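Long-range contacts in uncharacterized protein (Enterococcus faecalis, PDB 2QRU), which probably acts as a hydrolase of the alpha/beta hydrolase superfamily, although its substrate and biological role remain unknown: residues A[27-33]-A[58-64]; A[95-100]-A[122-126]; A[100-105]-A[127-133]; A[211-215]-A[266-270]. One frame throughout, in Å; residues are numbered along the deposited sequence. Where two conformers were deposited one is given.

From the N terminus, interaction 1 comes first. It closes the loop from strand 28-33 through helix 48-55 and back to strand 59-64. Interactions 2 and 3 follow on one second crossover, from strand 98-103 through helix 105-119 to strand 127-130. Their segments alternate along the chain, so they cross, and they share L100. Interaction 2 ties the start of strand 98-103 to the loop before strand 127-130; interaction 3 pairs the strands and the turns after them. Interaction 4 closes last and brings helix 258-272 onto strand 213-218. All four reach one sheet. Strand 28-33 pairs with strand 98-103, and strand 127-130 pairs with strand 213-218, so the contacts run across it from neighbour to neighbour.

Interaction 1: A[27-33]-A[58-64]; sequences TNYVVYL and GYTVLAL
The carbonyl oxygen of N28 accepts two hydrogen bonds. One comes from T60 N across the contact, 2.9 Å from N28 O. The other comes from T27 OG1, in the carbonyl plane and on a lone pair of N28 O. From here strands 28-33 and 59-64 run parallel. V30 N bonds to T60 O, L62 N to V30 O, Y32 N to L62 O and L64 N to Y32 O. The L62 N to V30 O bond is 2.8 Å long and nearly straight, 169° at the hydrogen. At the far end one water donates to both Y32 O and L64 O.

Y29, V31, L62 and L64 lie on one face of the sheet, where helix 74-93 covers them. Y29 lies alongside T60, and its CD2 meets L62 CD1 at 3.6 Å. V31 CG1 stands anti to the backbone N (chi1 -179°) and reaches L64 CD2 at 4.0 Å. On the other face V30 CG2 packs on Y59 CB at 3.7 Å. N28 CB lies beside the Y59 ring, and helix 48-55 adds F54 against V30, Y59 and V61. That helix links the two strands, so this is a beta-alpha-beta unit of the alpha/beta hydrolase sheet. Main-chain bonds supply nearly all the polar links and fix the parallel register. Mostly apolar side chains cover both faces from V30 and V61 onward, while the T27 and N28 end stays partly exposed.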
loop_
_atom_site.group_PDB
_atom_site.type_symbol
_atom_site.label_atom_id
_atom_site.label_comp_id
_atom_site.label_asym_id
_atom_site.label_seq_id
_atom_site.Cartn_x
_atom_site.Cartn_y
_atom_site.Cartn_z
ATOM N N THR A 27 5.197 21.724 8.048
ATOM C CA THR A 27 4.755 20.367 8.284
ATOM C C THR A 27 5.665 19.383 7.542
ATOM O O THR A 27 6.422 19.770 6.648
ATOM C CB THR A 27 3.241 20.185 7.913
ATOM O OG1 THR A 27 2.777 18.891 8.349
ATOM C CG2 THR A 27 3.003 20.372 6.398
ATOM N N ASN A 28 5.624 18.132 7.975
ATOM C CA ASN A 28 6.234 17.010 7.264
ATOM C C ASN A 28 5.076 16.225 6.656
ATOM O O ASN A 28 3.933 16.520 6.954
ATOM C CB ASN A 28 7.024 16.145 8.248
ATOM C CG ASN A 28 8.463 16.631 8.435
ATOM O OD1 ASN A 28 8.831 17.723 8.006
ATOM N ND2 ASN A 28 9.290 15.789 9.043
ATOM N N TYR A 29 5.354 15.231 5.806
ATOM C CA TYR A 29 4.282 14.533 5.120
ATOM C C TYR A 29 4.437 13.023 5.190
ATOM O O TYR A 29 5.556 12.518 5.279
ATOM C CB TYR A 29 4.263 14.901 3.638
ATOM C CG TYR A 29 3.976 16.364 3.410
ATOM C CD1 TYR A 29 5.005 17.300 3.451
ATOM C CD2 TYR A 29 2.665 16.808 3.196
ATOM C CE1 TYR A 29 4.747 18.661 3.268
ATOM C CE2 TYR A 29 2.397 18.172 3.011
ATOM C CZ TYR A 29 3.447 19.081 3.037
ATOM O OH TYR A 29 3.201 20.423 2.862
ATOM N N VAL A 30 3.315 12.325 5.121
ATOM C CA VAL A 30 3.328 10.876 4.847
ATOM C C VAL A 30 2.371 10.585 3.731
ATOM O O VAL A 30 1.200 11.020 3.786
ATOM C CB VAL A 30 2.908 10.053 6.074
ATOM C CG1 VAL A 30 2.690 8.583 5.711
ATOM C CG2 VAL A 30 3.972 10.139 7.130
ATOM N N VAL A 31 2.860 9.856 2.726
ATOM C CA VAL A 31 1.993 9.480 1.604
ATOM C C VAL A 31 1.459 8.084 1.908
ATOM O O VAL A 31 2.248 7.158 2.151
ATOM C CB VAL A 31 2.742 9.494 0.251
ATOM C CG1 VAL A 31 1.773 9.117 -0.886
ATOM C CG2 VAL A 31 3.353 10.884 0.011
ATOM N N TYR A 32 0.130 7.940 1.922
ATOM C CA TYR A 32 -0.506 6.678 2.256
ATOM C C TYR A 32 -1.039 5.984 0.995
ATOM O O TYR A 32 -1.804 6.602 0.227
ATOM C CB TYR A 32 -1.654 6.908 3.229
ATOM C CG TYR A 32 -2.502 5.685 3.448
ATOM C CD1 TYR A 32 -2.019 4.628 4.219
ATOM C CD2 TYR A 32 -3.781 5.578 2.875
ATOM C CE1 TYR A 32 -2.781 3.483 4.441
ATOM C CE2 TYR A 32 -4.569 4.432 3.074
ATOM C CZ TYR A 32 -4.057 3.386 3.852
ATOM O OH TYR A 32 -4.798 2.241 4.065
ATOM N N LEU A 33 -0.665 4.713 0.827
ATOM C CA LEU A 33 -1.111 3.864 -0.307
ATOM C C LEU A 33 -2.027 2.750 0.182
ATOM O O LEU A 33 -1.590 1.861 0.948
ATOM C CB LEU A 33 0.086 3.265 -1.060
ATOM C CG LEU A 33 1.040 4.340 -1.580
ATOM C CD1 LEU A 33 2.247 3.707 -2.227
ATOM C CD2 LEU A 33 0.331 5.299 -2.579
ATOM N N GLY A 58 2.785 15.171 13.677
ATOM C CA GLY A 58 3.294 16.256 12.831
ATOM C C GLY A 58 3.429 15.920 11.363
ATOM O O GLY A 58 4.107 16.639 10.634
ATOM N N TYR A 59 2.764 14.855 10.913
ATOM C CA TYR A 59 2.762 14.491 9.495
ATOM C C TYR A 59 1.391 14.740 8.868
ATOM O O TYR A 59 0.405 14.131 9.258
ATOM C CB TYR A 59 3.140 12.999 9.327
ATOM C CG TYR A 59 4.518 12.705 9.843
ATOM C CD1 TYR A 59 5.644 12.956 9.053
ATOM C CD2 TYR A 59 4.710 12.246 11.146
ATOM C CE1 TYR A 59 6.940 12.741 9.537
ATOM C CE2 TYR A 59 6.004 12.009 11.641
ATOM C CZ TYR A 59 7.111 12.247 10.828
ATOM O OH TYR A 59 8.368 12.021 11.334
ATOM N N THR A 60 1.358 15.631 7.892
ATOM C CA THR A 60 0.204 15.788 7.018
ATOM C C THR A 60 0.089 14.515 6.169
ATOM O O THR A 60 1.052 14.100 5.523
ATOM C CB THR A 60 0.373 17.033 6.116
ATOM O OG1 THR A 60 0.257 18.223 6.918
ATOM C CG2 THR A 60 -0.684 17.065 5.002
ATOM N N VAL A 61 -1.098 13.901 6.170
ATOM C CA VAL A 61 -1.290 12.651 5.434
ATOM C C VAL A 61 -1.811 12.947 4.032
ATOM O O VAL A 61 -2.765 13.712 3.858
ATOM C CB VAL A 61 -2.252 11.696 6.181
ATOM C CG1 VAL A 61 -2.490 10.438 5.356
ATOM C CG2 VAL A 61 -1.670 11.310 7.554
ATOM N N LEU A 62 -1.162 12.329 3.051
ATOM C CA LEU A 62 -1.565 12.457 1.642
ATOM C C LEU A 62 -1.988 11.062 1.184
ATOM O O LEU A 62 -1.138 10.228 0.896
ATOM C CB LEU A 62 -0.389 12.986 0.802
ATOM C CG LEU A 62 0.229 14.288 1.335
ATOM C CD1 LEU A 62 1.490 14.653 0.594
ATOM C CD2 LEU A 62 -0.788 15.442 1.295
ATOM N N ALA A 63 -3.296 10.804 1.167
ATOM C CA ALA A 63 -3.815 9.486 0.814
ATOM C C ALA A 63 -4.048 9.476 -0.693
ATOM O O ALA A 63 -4.863 10.251 -1.191
ATOM C CB ALA A 63 -5.115 9.201 1.578
ATOM N N LEU A 64 -3.328 8.621 -1.415
ATOM C CA LEU A 64 -3.158 8.823 -2.861
ATOM C C LEU A 64 -3.843 7.755 -3.732
ATOM O O LEU A 64 -3.812 6.560 -3.408
ATOM C CB LEU A 64 -1.630 8.870 -3.171
ATOM C CG LEU A 64 -1.143 9.310 -4.547
ATOM C CD1 LEU A 64 -1.642 10.736 -4.882
ATOM C CD2 LEU A 64 0.404 9.219 -4.683
HETATM O O HOH W 1 -4.102 5.397 -0.982
#

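Interaction 2: A[95-100]-A[122-126]; sequences NQSFGL and LTPQF
The F98 ring lies against P124, whose CA sits over one ring face, 4.0 Å from the F98 centroid. This is a CH-pi contact in the beta-alpha-beta unit of strand 98-103, helix 105-119 and strand 127-130. The segment 122-126 is the loop that leads from the helix back into the sheet. F98 CG lies between its backbone N and carbonyl carbon (chi1 68°), which swings the ring toward the loop. L122 O comes in at the ring edge, in its plane, 3.1 Å from F98 CZ. P124 CG also meets L100 CD1 at 3.7 Å. T114 of helix 105-119 touches both L100 and P124.

Two backbone bonds start the pairing of the strands. Q125 N donates to F98 O at 2.7 Å and almost straight, 174° at the hydrogen. L100 N donates to F126 O at 3.0 Å. A water accepts a hydrogen bond from F98 N and donates one to T123 O, so it bridges the two segments. The F126 ring meets Y59 edge-to-face, outside this pair of segments. G99 CA stands over the centre of one face of the F126 ring, 3.8 Å from its centroid and only 9° off the ring normal.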
loop_
_atom_site.group_PDB
_atom_site.type_symbol
_atom_site.label_atom_id
_atom_site.label_comp_id
_atom_site.label_asym_id
_atom_site.label_seq_id
_atom_site.Cartn_x
_atom_site.Cartn_y
_atom_site.Cartn_z
ATOM N N ASN A 95 9.521 19.131 -1.913
ATOM C CA ASN A 95 10.848 18.697 -1.461
ATOM C C ASN A 95 11.058 18.710 0.046
ATOM O O ASN A 95 12.189 18.582 0.502
ATOM C CB ASN A 95 11.966 19.472 -2.188
ATOM C CG ASN A 95 11.926 19.262 -3.687
ATOM O OD1 ASN A 95 12.036 18.127 -4.169
ATOM N ND2 ASN A 95 11.762 20.347 -4.431
ATOM N N GLN A 96 9.975 18.839 0.819
ATOM C CA GLN A 96 10.033 18.690 2.281
ATOM C C GLN A 96 10.156 17.199 2.638
ATOM O O GLN A 96 9.901 16.345 1.793
ATOM C CB GLN A 96 8.768 19.237 2.931
ATOM C CG GLN A 96 8.632 20.759 2.824
ATOM C CD GLN A 96 9.431 21.472 3.885
ATOM O OE1 GLN A 96 10.243 22.348 3.580
ATOM N NE2 GLN A 96 9.212 21.101 5.141
ATOM N N SER A 97 10.549 16.908 3.876
ATOM C CA SER A 97 10.671 15.526 4.321
ATOM C C SER A 97 9.335 14.815 4.210
ATOM O O SER A 97 8.272 15.399 4.442
ATOM C CB SER A 97 11.166 15.442 5.766
ATOM O OG SER A 97 12.490 15.928 5.872
ATOM N N PHE A 98 9.395 13.537 3.853
ATOM C CA PHE A 98 8.179 12.742 3.803
ATOM C C PHE A 98 8.497 11.292 4.088
ATOM O O PHE A 98 9.615 10.821 3.824
ATOM C CB PHE A 98 7.505 12.849 2.420
ATOM C CG PHE A 98 8.306 12.180 1.307
ATOM C CD1 PHE A 98 9.367 12.846 0.687
ATOM C CD2 PHE A 98 8.041 10.866 0.946
ATOM C CE1 PHE A 98 10.122 12.215 -0.303
ATOM C CE2 PHE A 98 8.807 10.228 -0.034
ATOM C CZ PHE A 98 9.844 10.904 -0.646
ATOM N N GLY A 99 7.518 10.593 4.641
ATOM C CA GLY A 99 7.572 9.140 4.766
ATOM C C GLY A 99 6.513 8.506 3.893
ATOM O O GLY A 99 5.654 9.209 3.336
ATOM N N LEU A 100 6.548 7.186 3.785
ATOM C CA LEU A 100 5.499 6.488 3.026
ATOM C C LEU A 100 4.840 5.486 3.968
ATOM O O LEU A 100 5.487 4.938 4.874
ATOM C CB LEU A 100 6.062 5.735 1.836
ATOM C CG LEU A 100 6.791 6.589 0.785
ATOM C CD1 LEU A 100 7.459 5.658 -0.271
ATOM C CD2 LEU A 100 5.865 7.605 0.117
ATOM N N LEU A 122 14.881 11.393 -4.390
ATOM C CA LEU A 122 13.710 11.699 -3.571
ATOM C C LEU A 122 13.448 10.629 -2.495
ATOM O O LEU A 122 12.310 10.155 -2.316
ATOM C CB LEU A 122 12.475 11.839 -4.445
ATOM C CG LEU A 122 12.406 13.147 -5.235
ATOM C CD1 LEU A 122 11.306 13.049 -6.274
ATOM C CD2 LEU A 122 12.135 14.289 -4.257
ATOM N N THR A 123 14.482 10.299 -1.751
ATOM C CA THR A 123 14.408 9.215 -0.780
ATOM C C THR A 123 13.440 9.539 0.388
ATOM O O THR A 123 13.539 10.603 1.000
ATOM C CB THR A 123 15.797 8.914 -0.216
ATOM O OG1 THR A 123 16.730 8.742 -1.300
ATOM C CG2 THR A 123 15.748 7.669 0.645
ATOM N N PRO A 124 12.501 8.624 0.687
ATOM C CA PRO A 124 11.637 8.826 1.864
ATOM C C PRO A 124 12.487 8.862 3.130
ATOM O O PRO A 124 13.556 8.250 3.159
ATOM C CB PRO A 124 10.764 7.559 1.890
ATOM C CG PRO A 124 10.790 7.061 0.414
ATOM C CD PRO A 124 12.202 7.365 -0.022
ATOM N N GLN A 125 12.003 9.559 4.162
ATOM C CA GLN A 125 12.665 9.586 5.460
ATOM C C GLN A 125 12.484 8.247 6.174
ATOM O O GLN A 125 13.367 7.818 6.930
ATOM C CB GLN A 125 12.110 10.736 6.339
ATOM C CG GLN A 125 12.870 10.929 7.673
ATOM C CD GLN A 125 12.152 11.859 8.689
ATOM O OE1 GLN A 125 10.908 11.924 8.756
ATOM N NE2 GLN A 125 12.946 12.550 9.510
ATOM N N PHE A 126 11.306 7.635 5.972
ATOM C CA PHE A 126 10.963 6.371 6.612
ATOM C C PHE A 126 9.799 5.720 5.893
ATOM O O PHE A 126 9.113 6.363 5.067
ATOM C CB PHE A 126 10.601 6.605 8.078
ATOM C CG PHE A 126 9.381 7.475 8.257
ATOM C CD1 PHE A 126 8.083 6.914 8.266
ATOM C CD2 PHE A 126 9.535 8.846 8.450
ATOM C CE1 PHE A 126 6.935 7.742 8.429
ATOM C CE2 PHE A 126 8.434 9.672 8.605
ATOM C CZ PHE A 126 7.119 9.127 8.600
HETATM O O HOH W 2 12.174 12.786 2.478
#

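Interaction 3: A[100-105]-A[127-133]; sequences LCGRSA and LVNFYGY. With PO4 (phosphate ion), chain B.
Strands 100-103 and 127-130 run parallel, 7° apart, with their axes 4.7 Å from each other at closest. V128 N donates to L100 O, G102 N to V128 O, F130 N to G102 O and S104 N to F130 O. The last of these is 2.8 Å long and carries the pairing to the end of the strand. On the face of C101 and R103, C101 SG meets the F130 ring at its edge, 4.0 Å from CE2. C101 SG also touches V128 CB. L127 CD2 lies on the opposite face, beside L100 CD1 at 3.9 Å.

R103 is fully extended and runs alongside Y131, with guanidinium and ring planes 87° apart. D250 takes a salt bridge from R103 NE and a hydrogen bond from Y131 OH, so it ties the two together. S104 CB sits at the edge of the Y131 ring. Y131 O has no polar hydrogen-bond partner, but S104 CA points its hydrogen straight at it. N129 OD1 accepts from G132 N in an Asx motif, which shapes the turn after strand 127-130. Y133 OH lies 3.3 Å from A105 CA.

A phosphate, probably from crystallisation, is bound here. A105 N donates to its O4 at 3.2 Å, and G36 N and G37 N also bond to it, consistent with an oxyanion hole. A water links Y133 OH to the phosphate. S104 has a positive phi (54°) between strand and helix and bonds H249 through OG. This fits the nucleophile elbow of alpha/beta hydrolases, with S104, H249 and D221 as the probable triad.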
loop_
_atom_site.group_PDB
_atom_site.type_symbol
_atom_site.label_atom_id
_atom_site.label_comp_id
_atom_site.label_asym_id
_atom_site.label_seq_id
_atom_site.Cartn_x
_atom_site.Cartn_y
_atom_site.Cartn_z
ATOM N N LEU A 100 6.548 7.186 3.785
ATOM C CA LEU A 100 5.499 6.488 3.026
ATOM C C LEU A 100 4.840 5.486 3.968
ATOM O O LEU A 100 5.487 4.938 4.874
ATOM C CB LEU A 100 6.062 5.735 1.836
ATOM C CG LEU A 100 6.791 6.589 0.785
ATOM C CD1 LEU A 100 7.459 5.658 -0.271
ATOM C CD2 LEU A 100 5.865 7.605 0.117
ATOM N N CYS A 101 3.568 5.172 3.712
ATOM C CA CYS A 101 2.891 4.121 4.478
ATOM C C CYS A 101 2.014 3.335 3.517
ATOM O O CYS A 101 1.303 3.931 2.699
ATOM C CB CYS A 101 2.011 4.754 5.550
ATOM S SG CYS A 101 1.010 3.564 6.536
ATOM N N GLY A 102 2.070 2.017 3.601
ATOM C CA GLY A 102 1.338 1.164 2.617
ATOM C C GLY A 102 0.601 0.039 3.322
ATOM O O GLY A 102 1.153 -0.587 4.243
ATOM N N ARG A 103 -0.604 -0.237 2.839
ATOM C CA ARG A 103 -1.467 -1.267 3.404
ATOM C C ARG A 103 -1.577 -2.401 2.358
ATOM O O ARG A 103 -2.142 -2.185 1.274
ATOM C CB ARG A 103 -2.835 -0.649 3.620
ATOM C CG ARG A 103 -3.870 -1.635 4.088
ATOM C CD ARG A 103 -5.179 -0.889 4.432
ATOM N NE ARG A 103 -6.243 -1.731 4.947
ATOM C CZ ARG A 103 -7.365 -1.208 5.433
ATOM N NH1 ARG A 103 -7.479 0.124 5.474
ATOM N NH2 ARG A 103 -8.351 -1.976 5.905
ATOM N N SER A 104 -1.070 -3.583 2.706
ATOM C CA SER A 104 -1.124 -4.777 1.848
ATOM C C SER A 104 -0.525 -4.497 0.457
ATOM O O SER A 104 0.683 -4.202 0.352
ATOM C CB SER A 104 -2.545 -5.354 1.802
ATOM O OG SER A 104 -2.495 -6.627 1.171
ATOM N N ALA A 105 -1.346 -4.501 -0.591
ATOM C CA ALA A 105 -0.775 -4.178 -1.916
ATOM C C ALA A 105 -0.118 -2.790 -1.880
ATOM O O ALA A 105 0.848 -2.543 -2.594
ATOM C CB ALA A 105 -1.875 -4.199 -2.978
ATOM N N LEU A 127 9.564 4.468 6.242
ATOM C CA LEU A 127 8.543 3.646 5.588
ATOM C C LEU A 127 7.707 2.931 6.642
ATOM O O LEU A 127 8.274 2.560 7.693
ATOM C CB LEU A 127 9.214 2.587 4.724
ATOM C CG LEU A 127 10.256 3.047 3.666
ATOM C CD1 LEU A 127 10.912 1.808 3.062
ATOM C CD2 LEU A 127 9.494 3.901 2.612
ATOM N N VAL A 128 6.409 2.730 6.409
ATOM C CA VAL A 128 5.598 1.961 7.359
ATOM C C VAL A 128 4.849 0.927 6.521
ATOM O O VAL A 128 4.089 1.272 5.614
ATOM C CB VAL A 128 4.604 2.888 8.139
ATOM C CG1 VAL A 128 3.707 2.051 9.072
ATOM C CG2 VAL A 128 5.361 3.990 8.919
ATOM N N ASN A 129 5.156 -0.337 6.759
ATOM C CA ASN A 129 4.584 -1.458 6.027
ATOM C C ASN A 129 3.560 -2.210 6.888
ATOM O O ASN A 129 3.937 -2.809 7.899
ATOM C CB ASN A 129 5.695 -2.458 5.703
ATOM C CG ASN A 129 5.137 -3.730 5.146
ATOM O OD1 ASN A 129 4.382 -3.689 4.187
ATOM N ND2 ASN A 129 5.505 -4.862 5.736
ATOM N N PHE A 130 2.304 -2.183 6.464
ATOM C CA PHE A 130 1.252 -3.055 7.010
ATOM C C PHE A 130 1.082 -4.216 6.052
ATOM O O PHE A 130 0.437 -4.055 5.001
ATOM C CB PHE A 130 -0.042 -2.265 7.159
ATOM C CG PHE A 130 -0.026 -1.373 8.353
ATOM C CD1 PHE A 130 -0.428 -1.885 9.604
ATOM C CD2 PHE A 130 0.344 -0.057 8.245
ATOM C CE1 PHE A 130 -0.400 -1.060 10.760
ATOM C CE2 PHE A 130 0.369 0.774 9.369
ATOM C CZ PHE A 130 0.001 0.291 10.629
ATOM N N TYR A 131 1.712 -5.355 6.394
ATOM C CA TYR A 131 1.513 -6.655 5.717
ATOM C C TYR A 131 1.567 -6.587 4.167
ATOM O O TYR A 131 0.767 -7.204 3.446
ATOM C CB TYR A 131 0.276 -7.385 6.265
ATOM C CG TYR A 131 -0.938 -6.516 6.522
ATOM C CD1 TYR A 131 -1.816 -6.182 5.498
ATOM C CD2 TYR A 131 -1.198 -6.014 7.803
ATOM C CE1 TYR A 131 -2.954 -5.379 5.743
ATOM C CE2 TYR A 131 -2.315 -5.193 8.051
ATOM C CZ TYR A 131 -3.181 -4.881 7.026
ATOM O OH TYR A 131 -4.324 -4.106 7.329
ATOM N N GLY A 132 2.565 -5.840 3.691
ATOM C CA GLY A 132 2.869 -5.815 2.248
ATOM C C GLY A 132 3.816 -6.956 1.868
ATOM O O GLY A 132 3.977 -7.960 2.592
ATOM N N TYR A 133 4.478 -6.765 0.721
ATOM C CA TYR A 133 5.316 -7.802 0.125
ATOM C C TYR A 133 6.305 -7.182 -0.840
ATOM O O TYR A 133 6.109 -6.032 -1.266
ATOM C CB TYR A 133 4.451 -8.859 -0.535
ATOM C CG TYR A 133 3.217 -8.372 -1.256
ATOM C CD1 TYR A 133 1.990 -8.227 -0.572
ATOM C CD2 TYR A 133 3.242 -8.118 -2.644
ATOM C CE1 TYR A 133 0.825 -7.799 -1.243
ATOM C CE2 TYR A 133 2.089 -7.681 -3.296
ATOM C CZ TYR A 133 0.885 -7.556 -2.602
ATOM O OH TYR A 133 -0.276 -7.160 -3.248
HETATM P P PO4 B . -5.176 -6.508 0.009
HETATM O O1 PO4 B . -4.331 -7.765 0.154
HETATM O O2 PO4 B . -6.469 -6.893 -0.698
HETATM O O3 PO4 B . -5.602 -5.970 1.378
HETATM O O4 PO4 B . -4.359 -5.470 -0.742
HETATM O O HOH W 3 -2.594 -7.652 -1.896
#

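Interaction 4: A[211-215]-A[266-270]; sequences PPCFS and QLDSW
F214 and W270 slide past each other in opposite directions. The F214 side chain reaches out from the strand, and the indole reaches back from the helix. F214 CB lies over the centre of the W270 six-membered ring, 3.5 Å from its centroid and 6° off the ring normal. The two aromatic planes are oblique, 59° apart, so the phenyl does not lie flat on the indole. F214 CD2 comes down on the five-membered part, 3.6 Å from W270 CG. Both first torsions place CG anti to the backbone N (F214 chi1 -178°). Each ring therefore extends straight from its own backbone toward the other element.

L267 takes a face of the phenyl. Its CD1 branch stands above that face, 4.0 Å from the F214 centroid and offset toward the rim. The far end of the ring, at CZ and CE2, lies against the helix backbone near L267 N and CA. Q266 CB touches the same end at CZ.

Strand 213-215 and the helical turn 266-270 run antiparallel, and helix 258-272 lies along one face of the alpha/beta hydrolase sheet. L267 also touches F130 there, and W270 touches V128.

The indole continues beneath the strand backbone. W270 CZ2 is 3.4 Å from F214 N and close to C213 C. P212 O lies in the indole plane at its edge, 3.9 Å from W270 CH2. This same oxygen accepts a hydrogen bond from L127 N. R274 makes a cation-pi contact with W270, and its NE bonds to W270 O.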
loop_
_atom_site.group_PDB
_atom_site.type_symbol
_atom_site.label_atom_id
_atom_site.label_comp_id
_atom_site.label_asym_id
_atom_site.label_seq_id
_atom_site.Cartn_x
_atom_site.Cartn_y
_atom_site.Cartn_z
ATOM N N PRO A 211 15.417 3.345 3.372
ATOM C CA PRO A 211 15.349 4.047 4.652
ATOM C C PRO A 211 14.587 3.216 5.727
ATOM O O PRO A 211 13.883 2.265 5.374
ATOM C CB PRO A 211 14.528 5.307 4.329
ATOM C CG PRO A 211 13.690 4.970 3.175
ATOM C CD PRO A 211 14.450 3.890 2.388
ATOM N N PRO A 212 14.672 3.624 7.017
ATOM C CA PRO A 212 14.089 2.809 8.099
ATOM C C PRO A 212 12.629 2.527 7.935
ATOM O O PRO A 212 11.831 3.410 7.540
ATOM C CB PRO A 212 14.320 3.642 9.360
ATOM C CG PRO A 212 15.628 4.389 8.991
ATOM C CD PRO A 212 15.338 4.800 7.566
ATOM N N CYS A 213 12.272 1.294 8.258
ATOM C CA CYS A 213 10.921 0.842 8.064
ATOM C C CYS A 213 10.339 0.236 9.359
ATOM O O CYS A 213 11.068 -0.505 10.104
ATOM C CB CYS A 213 10.932 -0.189 6.922
ATOM S SG CYS A 213 9.263 -0.891 6.637
ATOM N N PHE A 214 9.086 0.581 9.653
ATOM C CA PHE A 214 8.292 -0.113 10.684
ATOM C C PHE A 214 7.377 -1.081 9.967
ATOM O O PHE A 214 6.551 -0.680 9.120
ATOM C CB PHE A 214 7.454 0.867 11.490
ATOM C CG PHE A 214 6.655 0.214 12.584
ATOM C CD1 PHE A 214 5.420 -0.421 12.302
ATOM C CD2 PHE A 214 7.156 0.224 13.900
ATOM C CE1 PHE A 214 4.680 -1.012 13.348
ATOM C CE2 PHE A 214 6.443 -0.388 14.954
ATOM C CZ PHE A 214 5.203 -0.997 14.690
ATOM N N SER A 215 7.539 -2.373 10.264
ATOM C CA SER A 215 6.880 -3.424 9.472
ATOM C C SER A 215 6.090 -4.334 10.400
ATOM O O SER A 215 6.588 -4.719 11.451
ATOM C CB SER A 215 7.941 -4.281 8.762
ATOM O OG SER A 215 7.349 -5.307 7.962
ATOM N N GLN A 266 3.087 0.924 19.655
ATOM C CA GLN A 266 4.453 0.622 19.166
ATOM C C GLN A 266 4.832 1.509 17.991
ATOM O O GLN A 266 5.937 2.094 17.963
ATOM C CB GLN A 266 4.610 -0.856 18.812
ATOM C CG GLN A 266 4.610 -1.753 20.060
ATOM C CD GLN A 266 4.373 -3.228 19.746
ATOM O OE1 GLN A 266 3.974 -3.604 18.644
ATOM N NE2 GLN A 266 4.569 -4.068 20.756
ATOM N N LEU A 267 3.903 1.634 17.054
ATOM C CA LEU A 267 4.099 2.491 15.873
ATOM C C LEU A 267 4.247 3.948 16.316
ATOM O O LEU A 267 5.118 4.663 15.805
ATOM C CB LEU A 267 2.954 2.318 14.873
ATOM C CG LEU A 267 3.042 3.226 13.642
ATOM C CD1 LEU A 267 4.384 3.168 12.887
ATOM C CD2 LEU A 267 1.884 2.977 12.656
ATOM N N ASP A 268 3.412 4.374 17.266
ATOM C CA ASP A 268 3.473 5.763 17.746
ATOM C C ASP A 268 4.841 6.048 18.354
ATOM O O ASP A 268 5.485 7.067 18.037
ATOM C CB ASP A 268 2.359 6.057 18.758
ATOM C CG ASP A 268 2.349 7.504 19.169
ATOM O OD1 ASP A 268 1.809 8.326 18.428
ATOM O OD2 ASP A 268 2.934 7.817 20.234
ATOM N N SER A 269 5.311 5.145 19.210
ATOM C CA SER A 269 6.621 5.300 19.842
ATOM C C SER A 269 7.724 5.355 18.778
ATOM O O SER A 269 8.623 6.194 18.866
ATOM C CB SER A 269 6.882 4.152 20.817
ATOM O OG SER A 269 8.168 4.253 21.418
ATOM N N TRP A 270 7.643 4.465 17.786
ATOM C CA TRP A 270 8.655 4.404 16.702
ATOM C C TRP A 270 8.623 5.705 15.879
ATOM O O TRP A 270 9.707 6.239 15.509
ATOM C CB TRP A 270 8.360 3.206 15.814
ATOM C CG TRP A 270 9.332 2.984 14.686
ATOM C CD1 TRP A 270 10.477 2.241 14.723
ATOM C CD2 TRP A 270 9.185 3.457 13.341
ATOM N NE1 TRP A 270 11.082 2.249 13.473
ATOM C CE2 TRP A 270 10.316 2.987 12.608
ATOM C CE3 TRP A 270 8.233 4.259 12.689
ATOM C CZ2 TRP A 270 10.490 3.261 11.257
ATOM C CZ3 TRP A 270 8.397 4.527 11.309
ATOM C CH2 TRP A 270 9.532 4.027 10.618
#